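Local coordinates for putative methyl-accepting chemotaxis signal transduction protein (Campylobacter jejuni subsp. jejuni serotype O:2, PDB 4XMR), which binds isoleucine in its tandem PAS sensory domain and probably passes the signal across the membrane as a chemotaxis receptor, at residues Gly88-Ser93 with Glu103-Leu108; Gly84-Lys89 with Asp109-Asp114; Asn77-Tyr82 with Tyr131-Leu136. All blocks are in the same frame, centred on the assembly; numbering follows the deposited sequence.

Contact 1: Gly88-Ser93 with Glu103-Leu108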
loop_
_atom_site.group_PDB
_atom_site.type_symbol
_atom_site.label_atom_id
_atom_site.label_comp_id
_atom_site.label_asym_id
_atom_site.label_seq_id
_atom_site.Cartn_x
_atom_site.Cartn_y
_atom_site.Cartn_z
ATOM N N GLY B 88 -30.782 -0.455 -15.534
ATOM C CA GLY B 88 -30.523 0.818 -14.892
ATOM C C GLY B 88 -30.449 0.727 -13.383
ATOM O O GLY B 88 -30.025 1.672 -12.727
ATOM N N LYS B 89 -30.866 -0.408 -12.830
ATOM C CA LYS B 89 -30.817 -0.596 -11.389
ATOM C C LYS B 89 -29.384 -0.903 -10.967
ATOM O O LYS B 89 -28.570 -1.385 -11.765
ATOM C CB LYS B 89 -31.755 -1.721 -10.948
ATOM C CG LYS B 89 -33.218 -1.453 -11.258
ATOM C CD LYS B 89 -34.107 -2.496 -10.613
ATOM C CE LYS B 89 -35.573 -2.286 -10.966
ATOM N NZ LYS B 89 -36.430 -3.351 -10.370
ATOM N N VAL B 90 -29.066 -0.625 -9.714
ATOM C CA VAL B 90 -27.728 -0.902 -9.220
ATOM C C VAL B 90 -27.803 -1.554 -7.847
ATOM O O VAL B 90 -28.536 -1.094 -6.976
ATOM C CB VAL B 90 -26.850 0.367 -9.208
ATOM C CG1 VAL B 90 -27.474 1.449 -8.356
ATOM C CG2 VAL B 90 -25.458 0.050 -8.708
ATOM N N LEU B 91 -27.073 -2.652 -7.676
ATOM C CA LEU B 91 -26.976 -3.303 -6.392
ATOM C C LEU B 91 -25.808 -2.650 -5.658
ATOM O O LEU B 91 -24.656 -2.800 -6.062
ATOM C CB LEU B 91 -26.746 -4.795 -6.573
ATOM C CG LEU B 91 -26.680 -5.602 -5.276
ATOM C CD1 LEU B 91 -28.018 -5.563 -4.535
ATOM C CD2 LEU B 91 -26.274 -7.034 -5.560
ATOM N N LEU B 92 -26.119 -1.928 -4.582
ATOM C CA LEU B 92 -25.162 -1.037 -3.925
ATOM C C LEU B 92 -24.825 -1.462 -2.502
ATOM O O LEU B 92 -25.715 -1.559 -1.656
ATOM C CB LEU B 92 -25.709 0.394 -3.920
ATOM C CG LEU B 92 -24.899 1.455 -3.170
ATOM C CD1 LEU B 92 -23.479 1.592 -3.736
ATOM C CD2 LEU B 92 -25.625 2.786 -3.215
ATOM N N SER B 93 -23.541 -1.727 -2.261
ATOM C CA SER B 93 -23.024 -1.966 -0.921
ATOM C C SER B 93 -22.280 -0.715 -0.437
ATOM O O SER B 93 -21.315 -0.273 -1.086
ATOM C CB SER B 93 -22.100 -3.179 -0.904
ATOM O OG SER B 93 -21.621 -3.437 0.401
ATOM N N GLU B 103 -28.855 -3.374 -1.424
ATOM C CA GLU B 103 -30.161 -3.317 -2.056
ATOM C C GLU B 103 -30.045 -2.692 -3.436
ATOM O O GLU B 103 -29.023 -2.068 -3.771
ATOM C CB GLU B 103 -31.139 -2.505 -1.201
ATOM C CG GLU B 103 -31.468 -3.140 0.138
ATOM C CD GLU B 103 -32.393 -2.279 0.972
ATOM O OE1 GLU B 103 -32.563 -1.090 0.630
ATOM O OE2 GLU B 103 -32.953 -2.791 1.966
ATOM N N LEU B 104 -31.092 -2.883 -4.230
ATOM C CA LEU B 104 -31.183 -2.295 -5.559
ATOM C C LEU B 104 -31.667 -0.859 -5.464
ATOM O O LEU B 104 -32.677 -0.576 -4.824
ATOM C CB LEU B 104 -32.121 -3.099 -6.464
ATOM C CG LEU B 104 -31.655 -4.459 -6.971
ATOM C CD1 LEU B 104 -32.726 -5.093 -7.843
ATOM C CD2 LEU B 104 -30.354 -4.341 -7.746
ATOM N N ARG B 105 -30.929 0.044 -6.094
ATOM C CA ARG B 105 -31.347 1.431 -6.228
ATOM C C ARG B 105 -31.756 1.625 -7.682
ATOM O O ARG B 105 -31.068 1.151 -8.582
ATOM C CB ARG B 105 -30.189 2.379 -5.903
ATOM C CG ARG B 105 -29.560 2.219 -4.518
ATOM C CD ARG B 105 -30.335 2.979 -3.454
ATOM N NE ARG B 105 -30.824 4.267 -3.942
ATOM C CZ ARG B 105 -30.195 5.428 -3.782
ATOM N NH1 ARG B 105 -29.034 5.481 -3.137
ATOM N NH2 ARG B 105 -30.732 6.541 -4.263
ATOM N N ASP B 106 -32.864 2.317 -7.930
ATOM C CA ASP B 106 -33.308 2.485 -9.311
ATOM C C ASP B 106 -33.210 3.919 -9.833
ATOM O O ASP B 106 -33.621 4.198 -10.958
ATOM C CB ASP B 106 -34.725 1.924 -9.519
ATOM C CG ASP B 106 -35.748 2.537 -8.582
ATOM O OD1 ASP B 106 -35.521 3.663 -8.095
ATOM O OD2 ASP B 106 -36.788 1.892 -8.339
ATOM N N ASP B 107 -32.648 4.818 -9.029
ATOM C CA ASP B 107 -32.659 6.243 -9.360
ATOM C C ASP B 107 -31.277 6.895 -9.450
ATOM O O ASP B 107 -31.136 8.089 -9.185
ATOM C CB ASP B 107 -33.521 7.005 -8.347
ATOM C CG ASP B 107 -33.009 6.868 -6.923
ATOM O OD1 ASP B 107 -32.127 6.017 -6.679
ATOM O OD2 ASP B 107 -33.500 7.607 -6.042
ATOM N N LEU B 108 -30.264 6.131 -9.843
ATOM C CA LEU B 108 -28.903 6.664 -9.866
ATOM C C LEU B 108 -28.361 6.990 -11.261
ATOM O O LEU B 108 -27.186 7.335 -11.401
ATOM C CB LEU B 108 -27.950 5.738 -9.105
ATOM C CG LEU B 108 -28.227 5.700 -7.602
ATOM C CD1 LEU B 108 -27.300 4.736 -6.874
ATOM C CD2 LEU B 108 -28.111 7.101 -7.014
HETATM O O HOH W 1 -30.106 3.255 -10.338
HETATM O O HOH W 2 -28.076 -0.827 -0.765
#
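Val90 and Arg105 form an antiparallel hydrogen-bonded pair of this beta hairpin. Val90 N gives a hydrogen bond to Arg105 O at 2.9 Å, and Arg105 N returns one to Val90 O. Two residues along, Leu92 N donates to Glu103 O at 3.0 Å in a nearly straight bond of 170°. Leu91 and Leu104 sit between these as a non-hydrogen-bonded pair.

The close packing is on the face that carries Val90 and Leu92. In one of its two deposited conformers, Val90 has CG1 between its backbone N and carbonyl carbon (chi1 58°), which directs that methyl at Leu108. Val90 CG1 then meets Leu108 CD1 at 3.6 Å, the two side chains crossing at about a right angle. Leu92 runs side by side with Arg105, its CD2 next to Arg105 CG. Leu108 CD1 also lies over one face of the Arg105 guanidinium, toward its rim. On the other face of the sheet Leu104 CD2 reaches Leu91 CB at 3.8 Å, and both leucines pack on helix 58-76.

The outer side is polar and looser. The Arg105 chain bends at chi2 and chi3, and its NH2 forms a salt bridge with Asp107 OD1 at 2.8 Å. Lys89 stretches past Leu104 and Asp106, and its amine pairs with Glu58. Where the strands part, one water gives hydrogen bonds to Gly88 O and Arg105 O and accepts one from Leu108 N. A second water joins Leu92 O to Glu103 N.

Val90 and Leu108 belong to the isoleucine pocket. Backbone bonds hold the strands together, and methyl groups of Val90 and Leu108 supply part of the pocket wall. The charged groups lie on the more exposed side, and an apolar wall of this kind suits the hydrocarbon side chain of the ligand.

Contact 2: Gly84-Lys89 with Asp109-Asp114. With ILE (isoleucine), chain E.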
loop_
_atom_site.group_PDB
_atom_site.type_symbol
_atom_site.label_atom_id
_atom_site.label_comp_id
_atom_site.label_asym_id
_atom_site.label_seq_id
_atom_site.Cartn_x
_atom_site.Cartn_y
_atom_site.Cartn_z
ATOM N N GLY B 84 -23.887 -2.411 -11.450
ATOM C CA GLY B 84 -24.887 -1.726 -12.255
ATOM C C GLY B 84 -25.455 -2.627 -13.335
ATOM O O GLY B 84 -24.711 -3.247 -14.070
ATOM N N LEU B 85 -26.779 -2.675 -13.449
ATOM C CA LEU B 85 -27.440 -3.541 -14.435
ATOM C C LEU B 85 -27.908 -2.769 -15.674
ATOM O O LEU B 85 -28.078 -1.554 -15.620
ATOM C CB LEU B 85 -28.637 -4.249 -13.785
ATOM C CG LEU B 85 -28.336 -5.010 -12.488
ATOM C CD1 LEU B 85 -29.598 -5.605 -11.873
ATOM C CD2 LEU B 85 -27.279 -6.091 -12.702
ATOM N N ASN B 86 -28.142 -3.473 -16.784
ATOM C CA ASN B 86 -28.626 -2.817 -18.004
ATOM C C ASN B 86 -30.004 -2.185 -17.849
ATOM O O ASN B 86 -30.339 -1.230 -18.552
ATOM C CB ASN B 86 -28.615 -3.766 -19.212
ATOM C CG ASN B 86 -29.189 -3.119 -20.473
ATOM O OD1 ASN B 86 -28.625 -2.161 -21.009
ATOM N ND2 ASN B 86 -30.319 -3.639 -20.947
ATOM N N ASN B 87 -30.807 -2.703 -16.924
ATOM C CA ASN B 87 -32.118 -2.107 -16.697
ATOM C C ASN B 87 -32.011 -0.812 -15.899
ATOM O O ASN B 87 -33.011 -0.157 -15.616
ATOM C CB ASN B 87 -33.112 -3.100 -16.076
ATOM C CG ASN B 87 -32.792 -3.451 -14.630
ATOM O OD1 ASN B 87 -31.809 -2.988 -14.054
ATOM N ND2 ASN B 87 -33.645 -4.273 -14.034
ATOM N N GLY B 88 -30.782 -0.455 -15.534
ATOM C CA GLY B 88 -30.523 0.818 -14.892
ATOM C C GLY B 88 -30.449 0.727 -13.383
ATOM O O GLY B 88 -30.025 1.672 -12.727
ATOM N N LYS B 89 -30.866 -0.408 -12.830
ATOM C CA LYS B 89 -30.817 -0.596 -11.389
ATOM C C LYS B 89 -29.384 -0.903 -10.967
ATOM O O LYS B 89 -28.570 -1.385 -11.765
ATOM C CB LYS B 89 -31.755 -1.721 -10.948
ATOM C CG LYS B 89 -33.218 -1.453 -11.258
ATOM C CD LYS B 89 -34.107 -2.496 -10.613
ATOM C CE LYS B 89 -35.573 -2.286 -10.966
ATOM N NZ LYS B 89 -36.430 -3.351 -10.370
ATOM N N ASP B 109 -29.216 6.876 -12.278
ATOM C CA ASP B 109 -28.897 7.309 -13.648
ATOM C C ASP B 109 -27.597 6.723 -14.187
ATOM O O ASP B 109 -26.752 7.456 -14.697
ATOM C CB ASP B 109 -28.791 8.834 -13.721
ATOM C CG ASP B 109 -30.086 9.533 -13.369
ATOM O OD1 ASP B 109 -31.166 9.018 -13.728
ATOM O OD2 ASP B 109 -30.021 10.605 -12.732
ATOM N N ILE B 110 -27.428 5.413 -14.091
ATOM C CA ILE B 110 -26.110 4.840 -14.338
ATOM C C ILE B 110 -25.718 4.684 -15.803
ATOM O O ILE B 110 -24.539 4.789 -16.133
ATOM C CB ILE B 110 -25.939 3.496 -13.633
ATOM C CG1 ILE B 110 -26.831 2.437 -14.283
ATOM C CG2 ILE B 110 -26.233 3.667 -12.159
ATOM C CD1 ILE B 110 -26.524 1.036 -13.852
ATOM N N LYS B 111 -26.693 4.449 -16.680
ATOM C CA LYS B 111 -26.379 4.067 -18.056
ATOM C C LYS B 111 -25.741 5.188 -18.868
ATOM O O LYS B 111 -25.207 4.948 -19.947
ATOM C CB LYS B 111 -27.611 3.511 -18.779
ATOM C CG LYS B 111 -28.057 2.153 -18.266
ATOM C CD LYS B 111 -29.164 1.571 -19.122
ATOM C CE LYS B 111 -28.664 1.219 -20.512
ATOM N NZ LYS B 111 -29.733 0.582 -21.331
ATOM N N THR B 112 -25.789 6.406 -18.346
ATOM C CA THR B 112 -25.169 7.527 -19.030
ATOM C C THR B 112 -23.897 7.984 -18.322
ATOM O O THR B 112 -23.336 9.022 -18.659
ATOM C CB THR B 112 -26.152 8.720 -19.174
ATOM O OG1 THR B 112 -26.761 8.991 -17.906
ATOM C CG2 THR B 112 -27.247 8.415 -20.214
ATOM N N LYS B 113 -23.437 7.202 -17.351
ATOM C CA LYS B 113 -22.238 7.560 -16.597
ATOM C C LYS B 113 -20.975 6.940 -17.171
ATOM O O LYS B 113 -21.011 5.852 -17.742
ATOM C CB LYS B 113 -22.395 7.200 -15.118
ATOM C CG LYS B 113 -23.350 8.140 -14.419
ATOM C CD LYS B 113 -23.444 7.878 -12.939
ATOM C CE LYS B 113 -24.365 8.891 -12.266
ATOM N NZ LYS B 113 -24.539 8.637 -10.806
ATOM N N ASP B 114 -19.861 7.652 -17.027
ATOM C CA ASP B 114 -18.600 7.228 -17.621
ATOM C C ASP B 114 -18.117 5.888 -17.082
ATOM O O ASP B 114 -17.686 5.030 -17.858
ATOM C CB ASP B 114 -17.520 8.304 -17.450
ATOM C CG ASP B 114 -17.445 9.254 -18.636
ATOM O OD1 ASP B 114 -18.412 9.311 -19.423
ATOM O OD2 ASP B 114 -16.414 9.943 -18.780
HETATM N N ILE E . -20.054 6.704 -7.396
HETATM C CA ILE E . -21.038 6.202 -8.341
HETATM C C ILE E . -21.691 7.396 -9.022
HETATM O O ILE E . -22.215 7.288 -10.125
HETATM C CB ILE E . -22.086 5.291 -7.646
HETATM C CG1 ILE E . -22.885 4.514 -8.695
HETATM C CG2 ILE E . -22.997 6.091 -6.725
HETATM C CD1 ILE E . -23.744 3.401 -8.119
HETATM O OXT ILE E . -21.667 8.505 -8.483
HETATM O O HOH W 3 -30.013 4.108 -13.766
#
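Ile110 reaches across to the turn that follows strand 80-84 and meets mostly backbone there. Its CB points toward that turn. Ile110 CG1 lies between the backbone N and the carbonyl carbon (chi1 69°) and comes to 3.6 Å from Gly88 O. Ile110 CD1, at the end of the chain, touches Gly84 CA at 3.6 Å and Leu85 O at 3.5 Å. Gly84 has no side chain, and the methyl packs directly on its CA. Around Ile110, Trp115 and Tyr116 of helix 114-120 add to the packing.

Residues Leu85 to Gly88 make a type I beta turn. Asn87 OD1 accepts from Lys89 N, an Asx turn that braces its far end. A water donates to Gly88 O at 2.6 Å and accepts from Ile110 N, so it ties the two loops together.

At the exposed edge Lys111 bends at chi3. Its CD passes Asn86 O, and Lys111 NZ bonds to Asn86 OD1 at 3.0 Å from above the carbonyl plane. A second bond from NZ to Asn86 O is weak.

Lys113 takes no part in this packing. Its extended chain brings Lys113 NZ to the carboxylate of the bound isoleucine, 2.8 Å from ligand O. NZ also bonds to Leu108 O and Thr134 OG1. The lysine probably offsets the carboxylate charge, while Ile110 packs its apolar branch on the backbone of the facing turn.

Contact 3: Asn77-Tyr82 with Tyr131-Leu136. With ILE (isoleucine), chain E.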
loop_
_atom_site.group_PDB
_atom_site.type_symbol
_atom_site.label_atom_id
_atom_site.label_comp_id
_atom_site.label_asym_id
_atom_site.label_seq_id
_atom_site.Cartn_x
_atom_site.Cartn_y
_atom_site.Cartn_z
ATOM N N ASN B 77 -12.112 -1.641 3.012
ATOM C CA ASN B 77 -12.765 -0.410 3.462
ATOM C C ASN B 77 -13.074 0.542 2.295
ATOM O O ASN B 77 -12.847 1.744 2.379
ATOM C CB ASN B 77 -11.950 0.301 4.557
ATOM C CG ASN B 77 -12.740 1.385 5.255
ATOM O OD1 ASN B 77 -13.956 1.276 5.408
ATOM N ND2 ASN B 77 -12.061 2.453 5.657
ATOM N N ALA B 78 -13.595 -0.005 1.200
ATOM C CA ALA B 78 -14.027 0.831 0.080
ATOM C C ALA B 78 -15.254 1.659 0.476
ATOM O O ALA B 78 -15.988 1.294 1.396
ATOM C CB ALA B 78 -14.346 -0.032 -1.144
ATOM N N LEU B 79 -15.511 2.757 -0.235
ATOM C CA LEU B 79 -16.664 3.587 0.096
ATOM C C LEU B 79 -17.962 2.967 -0.430
ATOM O O LEU B 79 -18.942 2.858 0.298
ATOM C CB LEU B 79 -16.485 4.998 -0.457
ATOM C CG LEU B 79 -17.528 5.984 0.058
ATOM C CD1 LEU B 79 -17.274 6.252 1.543
ATOM C CD2 LEU B 79 -17.494 7.267 -0.764
ATOM N N ASN B 80 -17.964 2.583 -1.704
ATOM C CA ASN B 80 -19.106 1.951 -2.347
ATOM C C ASN B 80 -18.572 0.812 -3.200
ATOM O O ASN B 80 -17.525 0.951 -3.848
ATOM C CB ASN B 80 -19.808 2.913 -3.318
ATOM C CG ASN B 80 -20.432 4.115 -2.643
ATOM O OD1 ASN B 80 -21.212 3.996 -1.697
ATOM N ND2 ASN B 80 -20.142 5.284 -3.180
ATOM N N VAL B 81 -19.284 -0.305 -3.213
ATOM C CA VAL B 81 -18.995 -1.407 -4.123
ATOM C C VAL B 81 -20.335 -1.821 -4.708
ATOM O O VAL B 81 -21.284 -2.022 -3.954
ATOM C CB VAL B 81 -18.306 -2.582 -3.402
ATOM C CG1 VAL B 81 -18.091 -3.742 -4.353
ATOM C CG2 VAL B 81 -16.985 -2.143 -2.799
ATOM N N TYR B 82 -20.436 -1.938 -6.032
ATOM C CA TYR B 82 -21.744 -2.063 -6.652
ATOM C C TYR B 82 -21.721 -2.777 -7.985
ATOM O O TYR B 82 -20.687 -2.844 -8.661
ATOM C CB TYR B 82 -22.404 -0.686 -6.812
ATOM C CG TYR B 82 -21.509 0.384 -7.379
ATOM C CD1 TYR B 82 -20.700 1.139 -6.538
ATOM C CD2 TYR B 82 -21.480 0.660 -8.746
ATOM C CE1 TYR B 82 -19.877 2.135 -7.039
ATOM C CE2 TYR B 82 -20.666 1.657 -9.259
ATOM C CZ TYR B 82 -19.868 2.390 -8.399
ATOM O OH TYR B 82 -19.073 3.385 -8.925
ATOM N N TYR B 131 -14.254 12.369 -8.932
ATOM C CA TYR B 131 -15.502 13.110 -9.046
ATOM C C TYR B 131 -16.307 12.963 -7.760
ATOM O O TYR B 131 -16.045 12.083 -6.940
ATOM C CB TYR B 131 -16.323 12.604 -10.237
ATOM C CG TYR B 131 -16.824 11.192 -10.042
ATOM C CD1 TYR B 131 -16.001 10.104 -10.308
ATOM C CD2 TYR B 131 -18.115 10.947 -9.573
ATOM C CE1 TYR B 131 -16.448 8.808 -10.118
ATOM C CE2 TYR B 131 -18.573 9.660 -9.382
ATOM C CZ TYR B 131 -17.733 8.592 -9.655
ATOM O OH TYR B 131 -18.189 7.305 -9.458
ATOM N N LEU B 132 -17.299 13.825 -7.594
ATOM C CA LEU B 132 -18.137 13.797 -6.408
ATOM C C LEU B 132 -19.139 12.655 -6.473
ATOM O O LEU B 132 -20.044 12.665 -7.314
ATOM C CB LEU B 132 -18.884 15.126 -6.274
ATOM C CG LEU B 132 -19.634 15.323 -4.962
ATOM C CD1 LEU B 132 -18.664 15.321 -3.790
ATOM C CD2 LEU B 132 -20.429 16.619 -4.998
ATOM N N ASP B 133 -18.971 11.668 -5.593
ATOM C CA ASP B 133 -19.913 10.548 -5.506
ATOM C C ASP B 133 -21.365 11.015 -5.434
ATOM O O ASP B 133 -21.701 11.878 -4.631
ATOM C CB ASP B 133 -19.610 9.677 -4.281
ATOM C CG ASP B 133 -20.584 8.523 -4.140
ATOM O OD1 ASP B 133 -20.969 7.963 -5.179
ATOM O OD2 ASP B 133 -20.962 8.179 -3.004
ATOM N N THR B 134 -22.217 10.435 -6.276
ATOM C CA THR B 134 -23.630 10.791 -6.323
ATOM C C THR B 134 -24.325 10.621 -4.976
ATOM O O THR B 134 -25.145 11.452 -4.580
ATOM C CB THR B 134 -24.384 9.937 -7.373
ATOM O OG1 THR B 134 -23.792 10.140 -8.660
ATOM C CG2 THR B 134 -25.861 10.311 -7.426
ATOM N N VAL B 135 -23.997 9.549 -4.264
ATOM C CA VAL B 135 -24.722 9.244 -3.034
ATOM C C VAL B 135 -24.103 9.895 -1.797
ATOM O O VAL B 135 -24.751 10.692 -1.118
ATOM C CB VAL B 135 -24.855 7.727 -2.808
ATOM C CG1 VAL B 135 -25.739 7.455 -1.599
ATOM C CG2 VAL B 135 -25.433 7.057 -4.046
ATOM N N LEU B 136 -22.847 9.563 -1.505
ATOM C CA LEU B 136 -22.247 9.967 -0.238
ATOM C C LEU B 136 -21.528 11.311 -0.300
ATOM O O LEU B 136 -21.041 11.807 0.717
ATOM C CB LEU B 136 -21.311 8.877 0.285
ATOM C CG LEU B 136 -22.032 7.564 0.604
ATOM C CD1 LEU B 136 -21.034 6.489 1.029
ATOM C CD2 LEU B 136 -23.096 7.767 1.678
HETATM N N ILE E . -20.054 6.704 -7.396
HETATM C CA ILE E . -21.038 6.202 -8.341
HETATM C C ILE E . -21.691 7.396 -9.022
HETATM O O ILE E . -22.215 7.288 -10.125
HETATM C CB ILE E . -22.086 5.291 -7.646
HETATM C CG1 ILE E . -22.885 4.514 -8.695
HETATM C CG2 ILE E . -22.997 6.091 -6.725
HETATM C CD1 ILE E . -23.744 3.401 -8.119
HETATM O OXT ILE E . -21.667 8.505 -8.483
#
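Asn80 and Asp133 approach from opposite directions, with their amide and carboxylate planes 54° apart. Asn80 ND2 donates to Asp133 OD2 at 3.0 Å. The acceptor lies in the amide plane but is met from above the carboxylate plane. Leu136 N bonds to Asp133 OD2 from the opposite face at 2.8 Å, closing an Asx motif. Two donors thus grip OD2 and help fix the carboxylate's rotation. Asn80 OD1 is hydrogen-bonded to Gln94.

CG of Asp133 is anti to its backbone N (chi1 179°), and the side chain extends into the pocket. Asp133 OD1 accepts from the isoleucine N at 2.7 Å. Asn80 is therefore a second-shell residue that positions a direct ligand contact.

The two tyrosines are turned differently to the isoleucine. Tyr82 offers a ring face: ligand CD1 lies 3.6 Å above the plane, over the ring centre. Tyr131 meets the ligand with its edge, near OXT, and its OH accepts from the ligand N at 2.8 Å. That hydroxyl also bonds to Thr142 OG1. Thr134 holds OXT twice, through its backbone N at 3.0 Å and through OG1.

Beside the polar pair, Leu79 and Leu136 slide past each other in opposite directions. Leu136 CD1 touches Leu79 CG at 3.7 Å.

Asp160 of strand 152-162 also takes part, bonding to Asn80, Tyr82 and the ligand. Leu79 and Asn80 form a classic beta bulge opposite it. Helix 58-76 ends at Asn77 in a Schellman motif, before strand 80-84. That strand lies between strands 90-94 and 152-162, and strand 126-132 is outermost in this chain's sheet.

All three contacts lie in the first PDC sensor domain, contribute to the isoleucine pocket and are partly buried. Contacts 1 and 2 lie farther from the chain's centre and have exposed residues among those that touch; contact 3, nearest that centre in space, has none. Contact 1 is a strand pairing at the edge of the sheet, held by backbone bonds. Contact 2 joins two loops through a water bridge, one buried isoleucine and an exposed lysine. Contact 3 depends on side-chain polar bonds around the ligand. Contacts 1 and 2 share Gly88 and Lys89. Contacts 1 and 3 use neighbouring strands, 90-94 and 80-84. Lys113 and Thr134 join contacts 2 and 3 at the ligand carboxylate.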